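NalP translocator (Neisseria meningitidis, PDB 1UYN) forms the outer-membrane beta-barrel of an autotransporter, a hydrophilic pore through which the passenger protease domain reaches the bacterial surface. Local coordinates at residues T12-Q25 against W95-S108. Numbering follows the deposited sequence.
Sequences TVYADSTAAHADMQ and WSENSANAKTDSIS
Trp95 lies with one face of its indole against the helix 12-25, where CB of Asp16 packs 3.4 Å from NE1 and the backbone N of Ser17 sits over the same face. CG of Trp95 lies opposite the backbone N (chi1 165°), which carries the ring off the strand and under the first turns of the helix. Val13 CG2 approaches the ring edge 4.2 Å from CD1 and also touches CB of Ala100, while Ala20 CB reaches CE3 farther along. The indole NE1 donates in the ring plane to OE2 of Glu97 (2.8 Å), meeting that carboxylate from above its plane. This bond helps set the rotation of both side chains. The same OE2 stands 2.5 Å from Asp16 OD2, with the two carboxylate planes steeply turned, 75° apart.

Along strand 100-108 small side chains meet the helix. CB of Ala102 faces CB of Ser17, and the methyl CG2 of Thr104 lies 3.7 Å from His21 ND1, its hydroxyl being bonded instead to Asn134 of the next strand. CB of Ser106 comes beside CE1 of the same imidazole. At the far end, the bend at chi2 of Gln25 brings its amide to the wall, where NE2 gives a nearly straight hydrogen bond to Ser108 OG (2.9 Å, 169°), while OE1 is held by Arg28.

Beyond this shell, Met65 borders Ala20 and Trp95, and Gln58 bonds the carbonyl of Asp16. Strands 95-97 and 100-108, joined through a type II turn, form an antiparallel hairpin whose inward residues line one side of the helix: the autotransporter translocator fold, a 12-stranded barrel with an N-terminal helix occupying its pore.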
loop_
_atom_site.group_PDB
_atom_site.type_symbol
_atom_site.label_atom_id
_atom_site.label_comp_id
_atom_site.label_asym_id
_atom_site.label_seq_id
_atom_site.Cartn_x
_atom_site.Cartn_y
_atom_site.Cartn_z
ATOM N N THR A 12 20.742 -7.198 -7.255
ATOM C CA THR A 12 19.303 -7.431 -7.220
ATOM C C THR A 12 18.688 -6.732 -6.023
ATOM O O THR A 12 17.447 -6.613 -5.959
ATOM C CB THR A 12 18.980 -8.910 -7.050
ATOM O OG1 THR A 12 19.656 -9.396 -5.883
ATOM C CG2 THR A 12 19.464 -9.755 -8.219
ATOM N N VAL A 13 19.532 -6.315 -5.071
ATOM C CA VAL A 13 19.054 -5.675 -3.851
ATOM C C VAL A 13 18.392 -4.328 -4.107
ATOM O O VAL A 13 17.393 -3.996 -3.452
ATOM C CB VAL A 13 20.144 -5.558 -2.749
ATOM C CG1 VAL A 13 21.238 -4.490 -3.092
ATOM C CG2 VAL A 13 19.489 -5.268 -1.419
ATOM N N TYR A 14 18.871 -3.579 -5.079
ATOM C CA TYR A 14 18.156 -2.378 -5.437
ATOM C C TYR A 14 16.794 -2.652 -6.089
ATOM O O TYR A 14 15.830 -2.005 -5.743
ATOM C CB TYR A 14 19.007 -1.491 -6.296
ATOM C CG TYR A 14 20.216 -1.053 -5.569
ATOM C CD1 TYR A 14 20.182 0.052 -4.785
ATOM C CD2 TYR A 14 21.409 -1.766 -5.660
ATOM C CE1 TYR A 14 21.307 0.446 -4.076
ATOM C CE2 TYR A 14 22.541 -1.368 -4.969
ATOM C CZ TYR A 14 22.470 -0.271 -4.178
ATOM O OH TYR A 14 23.543 0.157 -3.478
ATOM N N ALA A 15 16.713 -3.590 -7.034
ATOM C CA ALA A 15 15.422 -3.936 -7.661
ATOM C C ALA A 15 14.403 -4.391 -6.630
ATOM O O ALA A 15 13.267 -3.986 -6.667
ATOM C CB ALA A 15 15.591 -5.045 -8.702
ATOM N N ASP A 16 14.848 -5.243 -5.720
ATOM C CA ASP A 16 14.018 -5.881 -4.730
ATOM C C ASP A 16 13.481 -4.940 -3.683
ATOM O O ASP A 16 12.333 -5.077 -3.257
ATOM C CB ASP A 16 14.850 -6.959 -4.023
ATOM C CG ASP A 16 15.126 -8.158 -4.908
ATOM O OD1 ASP A 16 14.509 -8.244 -5.980
ATOM O OD2 ASP A 16 15.949 -9.065 -4.636
ATOM N N SER A 17 14.318 -4.029 -3.209
ATOM C CA SER A 17 13.880 -3.025 -2.228
ATOM C C SER A 17 12.881 -2.081 -2.861
ATOM O O SER A 17 11.801 -1.847 -2.312
ATOM C CB SER A 17 15.039 -2.249 -1.655
ATOM O OG SER A 17 15.927 -1.821 -2.670
ATOM N N THR A 18 13.181 -1.588 -4.057
ATOM C CA THR A 18 12.183 -0.789 -4.777
ATOM C C THR A 18 10.868 -1.529 -4.940
ATOM O O THR A 18 9.813 -0.988 -4.651
ATOM C CB THR A 18 12.672 -0.385 -6.143
ATOM O OG1 THR A 18 13.917 0.307 -6.020
ATOM C CG2 THR A 18 11.720 0.628 -6.738
ATOM N N ALA A 19 10.935 -2.762 -5.409
ATOM C CA ALA A 19 9.744 -3.628 -5.509
ATOM C C ALA A 19 8.981 -3.740 -4.171
ATOM O O ALA A 19 7.743 -3.685 -4.152
ATOM C CB ALA A 19 10.157 -5.017 -5.963
ATOM N N ALA A 20 9.725 -3.928 -3.072
ATOM C CA ALA A 20 9.128 -4.025 -1.736
ATOM C C ALA A 20 8.396 -2.755 -1.337
ATOM O O ALA A 20 7.369 -2.823 -0.693
ATOM C CB ALA A 20 10.183 -4.358 -0.694
ATOM N N HIS A 21 8.925 -1.604 -1.743
ATOM C CA HIS A 21 8.295 -0.316 -1.465
ATOM C C HIS A 21 6.984 -0.124 -2.258
ATOM O O HIS A 21 5.943 0.213 -1.675
ATOM C CB HIS A 21 9.238 0.847 -1.767
ATOM C CG HIS A 21 8.575 2.178 -1.665
ATOM N ND1 HIS A 21 8.134 2.695 -0.472
ATOM C CD2 HIS A 21 8.209 3.066 -2.612
ATOM C CE1 HIS A 21 7.566 3.867 -0.682
ATOM N NE2 HIS A 21 7.598 4.117 -1.975
ATOM N N ALA A 22 7.047 -0.317 -3.574
ATOM C CA ALA A 22 5.839 -0.294 -4.427
ATOM C C ALA A 22 4.696 -1.172 -3.919
ATOM O O ALA A 22 3.509 -0.845 -4.062
ATOM C CB ALA A 22 6.182 -0.712 -5.870
ATOM N N ASP A 23 5.073 -2.323 -3.382
ATOM C CA ASP A 23 4.124 -3.341 -2.953
ATOM C C ASP A 23 3.462 -2.833 -1.685
ATOM O O ASP A 23 2.250 -2.894 -1.546
ATOM C CB ASP A 23 4.884 -4.617 -2.708
ATOM C CG ASP A 23 3.999 -5.768 -2.377
ATOM O OD1 ASP A 23 3.337 -6.283 -3.287
ATOM O OD2 ASP A 23 3.951 -6.271 -1.252
ATOM N N MET A 24 4.261 -2.278 -0.782
ATOM C CA MET A 24 3.727 -1.650 0.416
ATOM C C MET A 24 2.835 -0.495 0.103
ATOM O O MET A 24 1.815 -0.333 0.755
ATOM C CB MET A 24 4.839 -1.195 1.362
ATOM C CG MET A 24 5.083 -2.207 2.488
ATOM S SD MET A 24 6.660 -2.044 3.273
ATOM C CE MET A 24 7.056 -3.733 3.499
ATOM N N GLN A 25 3.235 0.310 -0.870
ATOM C CA GLN A 25 2.487 1.469 -1.343
ATOM C C GLN A 25 1.107 1.108 -1.869
ATOM O O GLN A 25 0.189 1.889 -1.723
ATOM C CB GLN A 25 3.239 2.194 -2.446
ATOM C CG GLN A 25 2.774 3.600 -2.676
ATOM C CD GLN A 25 3.388 4.614 -1.711
ATOM O OE1 GLN A 25 3.709 4.276 -0.571
ATOM N NE2 GLN A 25 3.502 5.885 -2.152
ATOM N N TRP A 95 14.193 -4.214 3.853
ATOM C CA TRP A 95 14.249 -5.361 2.982
ATOM C C TRP A 95 15.633 -6.084 3.172
ATOM O O TRP A 95 16.693 -5.485 3.111
ATOM C CB TRP A 95 14.013 -4.924 1.540
ATOM C CG TRP A 95 14.427 -5.999 0.581
ATOM C CD1 TRP A 95 15.647 -6.137 0.004
ATOM C CD2 TRP A 95 13.657 -7.141 0.177
ATOM N NE1 TRP A 95 15.672 -7.269 -0.766
ATOM C CE2 TRP A 95 14.462 -7.902 -0.686
ATOM C CE3 TRP A 95 12.355 -7.587 0.449
ATOM C CZ2 TRP A 95 14.031 -9.094 -1.271
ATOM C CZ3 TRP A 95 11.916 -8.781 -0.143
ATOM C CH2 TRP A 95 12.759 -9.521 -0.985
ATOM N N SER A 96 15.578 -7.391 3.385
ATOM C CA SER A 96 16.759 -8.210 3.651
ATOM C C SER A 96 16.920 -9.276 2.602
ATOM O O SER A 96 15.952 -9.724 2.046
ATOM C CB SER A 96 16.621 -8.915 4.999
ATOM O OG SER A 96 17.327 -8.190 5.952
ATOM N N GLU A 97 18.151 -9.718 2.410
ATOM C CA GLU A 97 18.526 -10.709 1.405
ATOM C C GLU A 97 19.803 -11.370 1.894
ATOM O O GLU A 97 20.410 -10.894 2.863
ATOM C CB GLU A 97 18.896 -10.008 0.123
ATOM C CG GLU A 97 17.772 -9.795 -0.836
ATOM C CD GLU A 97 18.220 -9.001 -2.056
ATOM O OE1 GLU A 97 19.416 -9.027 -2.384
ATOM O OE2 GLU A 97 17.369 -8.346 -2.692
ATOM N N ASN A 98 20.254 -12.425 1.220
ATOM C CA ASN A 98 21.610 -12.864 1.438
ATOM C C ASN A 98 22.467 -11.649 1.049
ATOM O O ASN A 98 22.236 -11.003 -0.002
ATOM C CB ASN A 98 21.974 -14.115 0.606
ATOM C CG ASN A 98 23.470 -14.528 0.767
ATOM O OD1 ASN A 98 23.923 -14.881 1.884
ATOM N ND2 ASN A 98 24.242 -14.471 -0.346
ATOM N N SER A 99 23.406 -11.294 1.926
ATOM C CA SER A 99 24.491 -10.404 1.541
ATOM C C SER A 99 24.228 -8.908 1.660
ATOM O O SER A 99 25.142 -8.110 1.395
ATOM C CB SER A 99 24.930 -10.701 0.083
ATOM O OG SER A 99 25.940 -11.689 0.063
ATOM N N ALA A 100 23.010 -8.515 2.032
ATOM C CA ALA A 100 22.565 -7.139 1.798
ATOM C C ALA A 100 21.227 -6.830 2.424
ATOM O O ALA A 100 20.310 -7.649 2.402
ATOM C CB ALA A 100 22.453 -6.865 0.288
ATOM N N ASN A 101 21.090 -5.616 2.929
ATOM C CA ASN A 101 19.795 -5.144 3.309
ATOM C C ASN A 101 19.614 -3.661 3.024
ATOM O O ASN A 101 20.544 -3.008 2.610
ATOM C CB ASN A 101 19.532 -5.509 4.751
ATOM C CG ASN A 101 20.476 -4.875 5.665
ATOM O OD1 ASN A 101 21.017 -5.538 6.541
ATOM N ND2 ASN A 101 20.696 -3.578 5.491
ATOM N N ALA A 102 18.400 -3.166 3.229
ATOM C CA ALA A 102 17.949 -1.917 2.659
ATOM C C ALA A 102 16.940 -1.282 3.561
ATOM O O ALA A 102 16.056 -1.948 4.018
ATOM C CB ALA A 102 17.315 -2.183 1.349
ATOM N N LYS A 103 17.034 0.004 3.805
ATOM C CA LYS A 103 15.937 0.687 4.460
ATOM C C LYS A 103 15.402 1.809 3.563
ATOM O O LYS A 103 16.161 2.638 3.048
ATOM C CB LYS A 103 16.341 1.176 5.863
ATOM C CG LYS A 103 16.938 2.593 5.933
ATOM C CD LYS A 103 17.380 3.034 7.379
ATOM C CE LYS A 103 17.549 4.612 7.552
ATOM N NZ LYS A 103 18.614 5.268 6.732
ATOM N N THR A 104 14.075 1.798 3.394
ATOM C CA THR A 104 13.307 2.759 2.638
ATOM C C THR A 104 12.580 3.728 3.563
ATOM O O THR A 104 11.763 3.323 4.416
ATOM C CB THR A 104 12.220 2.028 1.805
ATOM O OG1 THR A 104 12.790 0.992 0.976
ATOM C CG2 THR A 104 11.566 2.979 0.805
ATOM N N ASP A 105 12.805 5.013 3.335
ATOM C CA ASP A 105 11.985 6.050 3.908
ATOM C C ASP A 105 11.084 6.619 2.885
ATOM O O ASP A 105 11.481 6.828 1.748
ATOM C CB ASP A 105 12.862 7.164 4.415
ATOM C CG ASP A 105 13.607 6.755 5.572
ATOM O OD1 ASP A 105 13.224 5.766 6.252
ATOM O OD2 ASP A 105 14.596 7.359 5.895
ATOM N N SER A 106 9.862 6.929 3.268
ATOM C CA SER A 106 8.957 7.438 2.250
ATOM C C SER A 106 7.987 8.460 2.740
ATOM O O SER A 106 7.579 8.495 3.912
ATOM C CB SER A 106 8.239 6.293 1.570
ATOM O OG SER A 106 7.548 5.496 2.531
ATOM N N ILE A 107 7.679 9.369 1.840
ATOM C CA ILE A 107 6.689 10.394 2.128
ATOM C C ILE A 107 5.744 10.460 0.985
ATOM O O ILE A 107 6.145 10.688 -0.127
ATOM C CB ILE A 107 7.329 11.754 2.439
ATOM C CG1 ILE A 107 8.131 11.608 3.745
ATOM C CG2 ILE A 107 6.232 12.816 2.601
ATOM C CD1 ILE A 107 8.954 12.850 4.191
ATOM N N SER A 108 4.469 10.305 1.307
ATOM C CA SER A 108 3.442 10.144 0.307
ATOM C C SER A 108 2.189 10.862 0.679
ATOM O O SER A 108 1.753 10.818 1.842
ATOM C CB SER A 108 3.092 8.666 0.164
ATOM O OG SER A 108 4.222 7.909 -0.181
#